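Local coordinates for peroxisomal fatty acid beta-oxidation multifunctional protein MFP2 (Arabidopsis thaliana, PDB 2WTB) that catalyses the hydration of long-chain enoyl-CoA and the oxidation of 3-hydroxyacyl-CoA in peroxisomal fatty acid beta-oxidation during seed germination, at residues 316-321 with 339-344; 424-429 with 447-452. All blocks are in the same frame, centred on the assembly; numbering follows the deposited sequence.

Interaction 1: 316-321 with 339-344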
ATOM      1  N   ALA A 316       2.662  24.975  10.508  1.00 76.92           N
ATOM      2  CA  ALA A 316       2.129  26.086   9.730  1.00 75.14           C
ATOM      3  C   ALA A 316       2.098  25.736   8.246  1.00 76.10           C
ATOM      4  O   ALA A 316       3.033  25.132   7.723  1.00 79.24           O
ATOM      5  CB  ALA A 316       2.952  27.343   9.965  1.00 69.73           C
ATOM      6  N   ILE A 317       1.015  26.116   7.574  1.00 74.17           N
ATOM      7  CA  ILE A 317       0.867  25.854   6.148  1.00 75.92           C
ATOM      8  C   ILE A 317       0.640  27.149   5.376  1.00 81.12           C
ATOM      9  O   ILE A 317      -0.462  27.698   5.382  1.00 93.85           O
ATOM     10  CB  ILE A 317      -0.308  24.892   5.868  1.00 77.74           C
ATOM     11  CG1 ILE A 317      -0.117  23.577   6.625  1.00 76.56           C
ATOM     12  CG2 ILE A 317      -0.449  24.636   4.373  1.00 68.41           C
ATOM     13  CD1 ILE A 317       1.138  22.831   6.245  1.00 68.43           C
ATOM     14  N   ILE A 318       1.685  27.636   4.716  1.00 74.11           N
ATOM     15  CA  ILE A 318       1.581  28.849   3.913  1.00 80.92           C
ATOM     16  C   ILE A 318       1.096  28.511   2.510  1.00 79.22           C
ATOM     17  O   ILE A 318       1.883  28.123   1.645  1.00 76.21           O
ATOM     18  CB  ILE A 318       2.923  29.601   3.822  1.00 93.94           C
ATOM     19  CG1 ILE A 318       3.289  30.217   5.174  1.00 99.26           C
ATOM     20  CG2 ILE A 318       2.850  30.695   2.766  1.00 96.78           C
ATOM     21  CD1 ILE A 318       3.657  29.208   6.233  1.00102.27           C
ATOM     22  N   GLY A 319      -0.206  28.653   2.289  1.00 80.65           N
ATOM     23  CA  GLY A 319      -0.791  28.323   1.005  1.00 89.11           C
ATOM     24  C   GLY A 319      -2.251  28.709   0.916  1.00101.00           C
ATOM     25  O   GLY A 319      -2.590  29.738   0.338  1.00119.28           O
ATOM     26  N   GLY A 320      -3.117  27.880   1.488  1.00 94.31           N
ATOM     27  CA  GLY A 320      -4.547  28.130   1.450  1.00 87.86           C
ATOM     28  C   GLY A 320      -5.166  27.699   0.137  1.00 88.17           C
ATOM     29  O   GLY A 320      -6.378  27.510   0.040  1.00 92.44           O
ATOM     30  N   GLY A 321      -4.324  27.544  -0.880  1.00 83.98           N
ATOM     31  CA  GLY A 321      -4.777  27.116  -2.190  1.00 73.69           C
ATOM     32  C   GLY A 321      -5.277  25.685  -2.181  1.00 77.24           C
ATOM     33  O   GLY A 321      -5.692  25.168  -1.145  1.00 80.07           O
ATOM     34  N   ILE A 339      -1.989  25.873  11.262  1.00 76.54           N
ATOM     35  CA  ILE A 339      -2.314  27.275  11.055  1.00 81.01           C
ATOM     36  C   ILE A 339      -2.006  27.711   9.624  1.00 79.81           C
ATOM     37  O   ILE A 339      -0.867  27.617   9.168  1.00 74.88           O
ATOM     38  CB  ILE A 339      -1.557  28.175  12.048  1.00 88.55           C
ATOM     39  CG1 ILE A 339      -1.556  29.623  11.562  1.00 98.39           C
ATOM     40  CG2 ILE A 339      -0.133  27.683  12.233  1.00 87.47           C
ATOM     41  CD1 ILE A 339      -0.668  30.530  12.378  1.00 98.68           C
ATOM     42  N   LEU A 340      -3.032  28.176   8.918  1.00 87.44           N
ATOM     43  CA  LEU A 340      -2.868  28.658   7.550  1.00 94.85           C
ATOM     44  C   LEU A 340      -2.614  30.158   7.505  1.00 96.50           C
ATOM     45  O   LEU A 340      -3.288  30.933   8.184  1.00 93.44           O
ATOM     46  CB  LEU A 340      -4.104  28.334   6.707  1.00104.50           C
ATOM     47  CG  LEU A 340      -4.101  27.032   5.907  1.00113.16           C
ATOM     48  CD1 LEU A 340      -3.957  25.832   6.827  1.00122.67           C
ATOM     49  CD2 LEU A 340      -5.368  26.926   5.070  1.00111.92           C
ATOM     50  N   LYS A 341      -1.638  30.563   6.700  1.00 99.20           N
ATOM     51  CA  LYS A 341      -1.414  31.979   6.446  1.00 96.57           C
ATOM     52  C   LYS A 341      -1.686  32.316   4.985  1.00100.17           C
ATOM     53  O   LYS A 341      -1.231  31.616   4.081  1.00105.65           O
ATOM     54  CB  LYS A 341       0.009  32.396   6.810  1.00 86.47           C
ATOM     55  CG  LYS A 341       0.273  33.860   6.512  1.00 86.58           C
ATOM     56  CD  LYS A 341       1.747  34.151   6.349  1.00 85.50           C
ATOM     57  CE  LYS A 341       1.949  35.426   5.546  1.00 87.63           C
ATOM     58  NZ  LYS A 341       1.393  35.303   4.169  1.00 85.10           N
ATOM     59  N   GLU A 342      -2.430  33.393   4.764  1.00 98.23           N
ATOM     60  CA  GLU A 342      -2.729  33.852   3.415  1.00 94.74           C
ATOM     61  C   GLU A 342      -2.443  35.340   3.265  1.00 99.17           C
ATOM     62  O   GLU A 342      -2.093  36.015   4.233  1.00105.95           O
ATOM     63  CB  GLU A 342      -4.185  33.559   3.056  1.00 93.94           C
ATOM     64  CG  GLU A 342      -4.399  32.216   2.383  1.00 94.42           C
ATOM     65  CD  GLU A 342      -3.901  32.198   0.950  1.00 94.99           C
ATOM     66  OE1 GLU A 342      -2.950  32.944   0.634  1.00103.42           O
ATOM     67  OE2 GLU A 342      -4.461  31.434   0.137  1.00 86.55           O
ATOM     68  N   VAL A 343      -2.593  35.844   2.045  1.00 97.60           N
ATOM     69  CA  VAL A 343      -2.377  37.259   1.776  1.00103.46           C
ATOM     70  C   VAL A 343      -3.618  38.071   2.131  1.00114.44           C
ATOM     71  O   VAL A 343      -3.610  38.842   3.090  1.00121.54           O
ATOM     72  CB  VAL A 343      -2.017  37.501   0.301  1.00103.19           C
ATOM     73  CG1 VAL A 343      -1.685  38.968   0.075  1.00104.92           C
ATOM     74  CG2 VAL A 343      -0.852  36.616  -0.111  1.00105.03           C
ATOM     75  N   ASN A 344      -4.682  37.891   1.357  1.00119.94           N
ATOM     76  CA  ASN A 344      -5.930  38.608   1.591  1.00123.39           C
ATOM     77  C   ASN A 344      -6.946  37.778   2.371  1.00119.22           C
ATOM     78  O   ASN A 344      -6.850  36.552   2.429  1.00117.73           O
ATOM     79  CB  ASN A 344      -6.539  39.076   0.267  1.00132.44           C
ATOM     80  CG  ASN A 344      -5.669  40.093  -0.447  1.00141.52           C
ATOM     81  OD1 ASN A 344      -4.635  40.517   0.072  1.00143.61           O
ATOM     82  ND2 ASN A 344      -6.084  40.491  -1.644  1.00142.05           N
TER
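Ile339 holds its CG1 branch anti to the backbone N (chi1 163°), which leaves CG2 in the tight place between N and carbonyl carbon and brings that methyl alongside Ala316, with CG2 3.8 Å from Ala316 CB. A bend at chi2 turns the Glu342 carboxylate back toward Gly319 and Gly320, though its exact distance from the loop is uncertain, the group being modelled too close to Gly319 O. On the face opposite Ala316 and Ile339, Leu340 parts its methyls: CD1 packs at 3.9 Å on Ile317 CB, and CD2 at 3.9 Å on Gly320 CA. The parallel pairing rests chiefly on Ile317 N to Ile339 O, 2.9 Å long and nearly straight (170° at the hydrogen); the return bond, Lys341 N to Ile317 O at 3.4 Å, is weak. Gly320 has a positive phi (81°), a backbone shape that suits glycine. Glu342 OE1 accepts from Val343 N at 3.2 Å. With an alanine here in place of Glu342, Val343 N would probably lose this acceptor and the glycine turn its carboxylate neighbour. Helix 322-332 covers Ile317 and Leu340. A strand, a glycine turn with the GxGxxG pattern, a helix and a parallel strand followed by an acid, Glu342, together form the first beta-alpha-beta unit of a Rossmann fold, consistent with NAD binding here.

Interaction 2: 424-429 with 447-452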
ATOM      1  N   ALA A 424      10.108  23.404   5.489  1.00 48.76           N
ATOM      2  CA  ALA A 424       9.770  22.485   4.413  1.00 58.28           C
ATOM      3  C   ALA A 424       8.971  23.166   3.305  1.00 70.11           C
ATOM      4  O   ALA A 424       8.214  24.105   3.557  1.00 69.93           O
ATOM      5  CB  ALA A 424       9.004  21.291   4.964  1.00 54.16           C
ATOM      6  N   SER A 425       9.147  22.681   2.080  1.00 71.91           N
ATOM      7  CA  SER A 425       8.425  23.215   0.932  1.00 68.84           C
ATOM      8  C   SER A 425       7.751  22.117   0.118  1.00 66.27           C
ATOM      9  O   SER A 425       8.305  21.034  -0.065  1.00 62.59           O
ATOM     10  CB  SER A 425       9.359  24.020   0.030  1.00 63.56           C
ATOM     11  OG  SER A 425       8.750  24.272  -1.223  1.00 62.64           O
ATOM     12  N   ASN A 426       6.552  22.418  -0.368  1.00 67.58           N
ATOM     13  CA  ASN A 426       5.789  21.496  -1.196  1.00 58.37           C
ATOM     14  C   ASN A 426       6.061  21.745  -2.681  1.00 58.14           C
ATOM     15  O   ASN A 426       5.341  21.254  -3.552  1.00 51.85           O
ATOM     16  CB  ASN A 426       4.296  21.636  -0.882  1.00 64.18           C
ATOM     17  CG  ASN A 426       3.417  20.815  -1.807  1.00 71.61           C
ATOM     18  OD1 ASN A 426       3.560  19.595  -1.901  1.00 79.91           O
ATOM     19  ND2 ASN A 426       2.497  21.483  -2.492  1.00 64.57           N
ATOM     20  N   THR A 427       7.112  22.509  -2.961  1.00 67.87           N
ATOM     21  CA  THR A 427       7.480  22.841  -4.333  1.00 65.91           C
ATOM     22  C   THR A 427       7.591  21.591  -5.198  1.00 62.08           C
ATOM     23  O   THR A 427       7.890  20.504  -4.702  1.00 67.80           O
ATOM     24  CB  THR A 427       8.812  23.610  -4.392  1.00 55.72           C
ATOM     25  OG1 THR A 427       9.133  23.917  -5.756  1.00 54.22           O
ATOM     26  CG2 THR A 427       9.931  22.780  -3.781  1.00 39.76           C
ATOM     27  N   SER A 428       7.355  21.753  -6.495  1.00 57.97           N
ATOM     28  CA  SER A 428       7.344  20.620  -7.410  1.00 68.87           C
ATOM     29  C   SER A 428       8.268  20.836  -8.603  1.00 74.93           C
ATOM     30  O   SER A 428       8.759  19.876  -9.202  1.00 72.66           O
ATOM     31  CB  SER A 428       5.917  20.353  -7.895  1.00 71.43           C
ATOM     32  OG  SER A 428       5.851  19.158  -8.650  1.00 77.93           O
ATOM     33  N   THR A 429       8.507  22.097  -8.945  1.00 79.57           N
ATOM     34  CA  THR A 429       9.266  22.427 -10.146  1.00 82.07           C
ATOM     35  C   THR A 429      10.446  23.349  -9.863  1.00 77.31           C
ATOM     36  O   THR A 429      11.164  23.745 -10.780  1.00 79.06           O
ATOM     37  CB  THR A 429       8.369  23.105 -11.197  1.00 77.74           C
ATOM     38  OG1 THR A 429       7.903  24.361 -10.688  1.00 76.35           O
ATOM     39  CG2 THR A 429       7.176  22.222 -11.526  1.00 77.01           C
ATOM     40  N   GLY A 447      12.279  19.173   1.432  1.00 60.32           N
ATOM     41  CA  GLY A 447      11.153  19.068   0.523  1.00 55.64           C
ATOM     42  C   GLY A 447      10.097  18.084   0.989  1.00 64.99           C
ATOM     43  O   GLY A 447      10.351  16.884   1.089  1.00 68.82           O
ATOM     44  N   ALA A 448       8.906  18.598   1.282  1.00 57.29           N
ATOM     45  CA  ALA A 448       7.772  17.753   1.632  1.00 49.99           C
ATOM     46  C   ALA A 448       6.795  17.720   0.460  1.00 62.91           C
ATOM     47  O   ALA A 448       5.858  18.515   0.390  1.00 59.74           O
ATOM     48  CB  ALA A 448       7.092  18.268   2.891  1.00 45.63           C
ATOM     49  N   HIS A 449       7.030  16.797  -0.467  1.00 61.49           N
ATOM     50  CA  HIS A 449       6.287  16.771  -1.718  1.00 61.67           C
ATOM     51  C   HIS A 449       5.072  15.857  -1.645  1.00 65.67           C
ATOM     52  O   HIS A 449       5.202  14.647  -1.467  1.00 73.58           O
ATOM     53  CB  HIS A 449       7.201  16.345  -2.868  1.00 56.58           C
ATOM     54  CG  HIS A 449       6.598  16.548  -4.222  1.00 70.21           C
ATOM     55  ND1 HIS A 449       6.257  15.500  -5.049  1.00 80.64           N
ATOM     56  CD2 HIS A 449       6.267  17.678  -4.889  1.00 73.17           C
ATOM     57  CE1 HIS A 449       5.749  15.977  -6.171  1.00 80.13           C
ATOM     58  NE2 HIS A 449       5.742  17.296  -6.100  1.00 74.70           N
ATOM     59  N   PHE A 450       3.889  16.449  -1.781  1.00 60.05           N
ATOM     60  CA  PHE A 450       2.641  15.696  -1.750  1.00 57.70           C
ATOM     61  C   PHE A 450       2.037  15.590  -3.143  1.00 58.05           C
ATOM     62  O   PHE A 450       2.370  16.364  -4.041  1.00 55.25           O
ATOM     63  CB  PHE A 450       1.628  16.361  -0.816  1.00 58.15           C
ATOM     64  CG  PHE A 450       1.996  16.293   0.637  1.00 60.70           C
ATOM     65  CD1 PHE A 450       2.916  17.180   1.177  1.00 61.57           C
ATOM     66  CD2 PHE A 450       1.407  15.357   1.470  1.00 53.87           C
ATOM     67  CE1 PHE A 450       3.248  17.126   2.517  1.00 55.39           C
ATOM     68  CE2 PHE A 450       1.735  15.298   2.812  1.00 59.95           C
ATOM     69  CZ  PHE A 450       2.657  16.184   3.336  1.00 54.82           C
ATOM     70  N   PHE A 451       1.139  14.629  -3.315  1.00 67.74           N
ATOM     71  CA  PHE A 451       0.434  14.470  -4.577  1.00 67.95           C
ATOM     72  C   PHE A 451      -1.057  14.684  -4.362  1.00 72.24           C
ATOM     73  O   PHE A 451      -1.658  14.079  -3.475  1.00 85.14           O
ATOM     74  CB  PHE A 451       0.706  13.086  -5.167  1.00 69.57           C
ATOM     75  CG  PHE A 451       2.166  12.793  -5.364  1.00 70.56           C
ATOM     76  CD1 PHE A 451       2.954  12.385  -4.300  1.00 61.36           C
ATOM     77  CD2 PHE A 451       2.753  12.933  -6.613  1.00 72.35           C
ATOM     78  CE1 PHE A 451       4.298  12.119  -4.476  1.00 65.05           C
ATOM     79  CE2 PHE A 451       4.098  12.666  -6.798  1.00 69.06           C
ATOM     80  CZ  PHE A 451       4.871  12.260  -5.727  1.00 72.05           C
ATOM     81  N   SER A 452      -1.647  15.561  -5.166  1.00 70.65           N
ATOM     82  CA  SER A 452      -3.069  15.861  -5.055  1.00 72.95           C
ATOM     83  C   SER A 452      -3.908  14.653  -5.457  1.00 72.29           C
ATOM     84  O   SER A 452      -3.592  13.977  -6.437  1.00 67.30           O
ATOM     85  CB  SER A 452      -3.428  17.067  -5.925  1.00 80.07           C
ATOM     86  OG  SER A 452      -4.797  17.406  -5.788  1.00 96.99           O
TER
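Asn426 OD1 receives Phe450 N at 3.2 Å, almost in line with its C=O bond (173°) and nearly straight at the hydrogen (170°). The side chain gets there by carrying CG anti to its own N (chi1 174°), and the same oxygen lies at the edge of the Phe450 ring. Farther along, Ser428 OG and His449 NE2 share a hydrogen bond of 3.2 Å, the hydroxyl meeting the imidazole edge near its plane, while Thr427 O approaches His449 CD2 to 3.3 Å. The strand pairing itself is short: Ala448 N binds Ser425 O at 2.8 Å, and Ala424 CB touches Ala448 CB at 4.1 Å. The chain after Ser425 makes an ST turn, Thr427 N giving to Ser425 OG at 3.0 Å, and that hydroxyl is also bonded to Glu397. Glu401 bonds Thr427 OG1, Ser428 N and Thr429 OG1. His449 packs edge-to-face with Phe496; near Glu461, Ser428 and Asn499, it is placed much as the active-site histidine is in related 3-hydroxyacyl-CoA dehydrogenases. Around the contact, Met323 of helix 322-332 packs on Asn426 and Phe450, Asn499 of helix 498-514 borders Ser428 and His449, and strand 394-397 flanks Ala424.

Overall arrangement
From the N terminus, the chain passes through the hydratase section before strand 315-318 opens interaction 1, which closes once helix 322-332 has led to strand 338-341. Interaction 2 begins later, at strand 422-425, and closes at strand 445-450 after the short helix 432-435. The two loops therefore follow in series, neither nested nor crossed. Both belong to one eight-stranded sheet, where strand 394-397 lies between strands 315-318 and 422-425 and bonds to both. Their centres are about 15 Å apart and their nearest atoms about 7 Å, without touching. Helix 322-332 bridges the gap, since Ile327 meets Ile317 of interaction 1 and Phe450 of interaction 2.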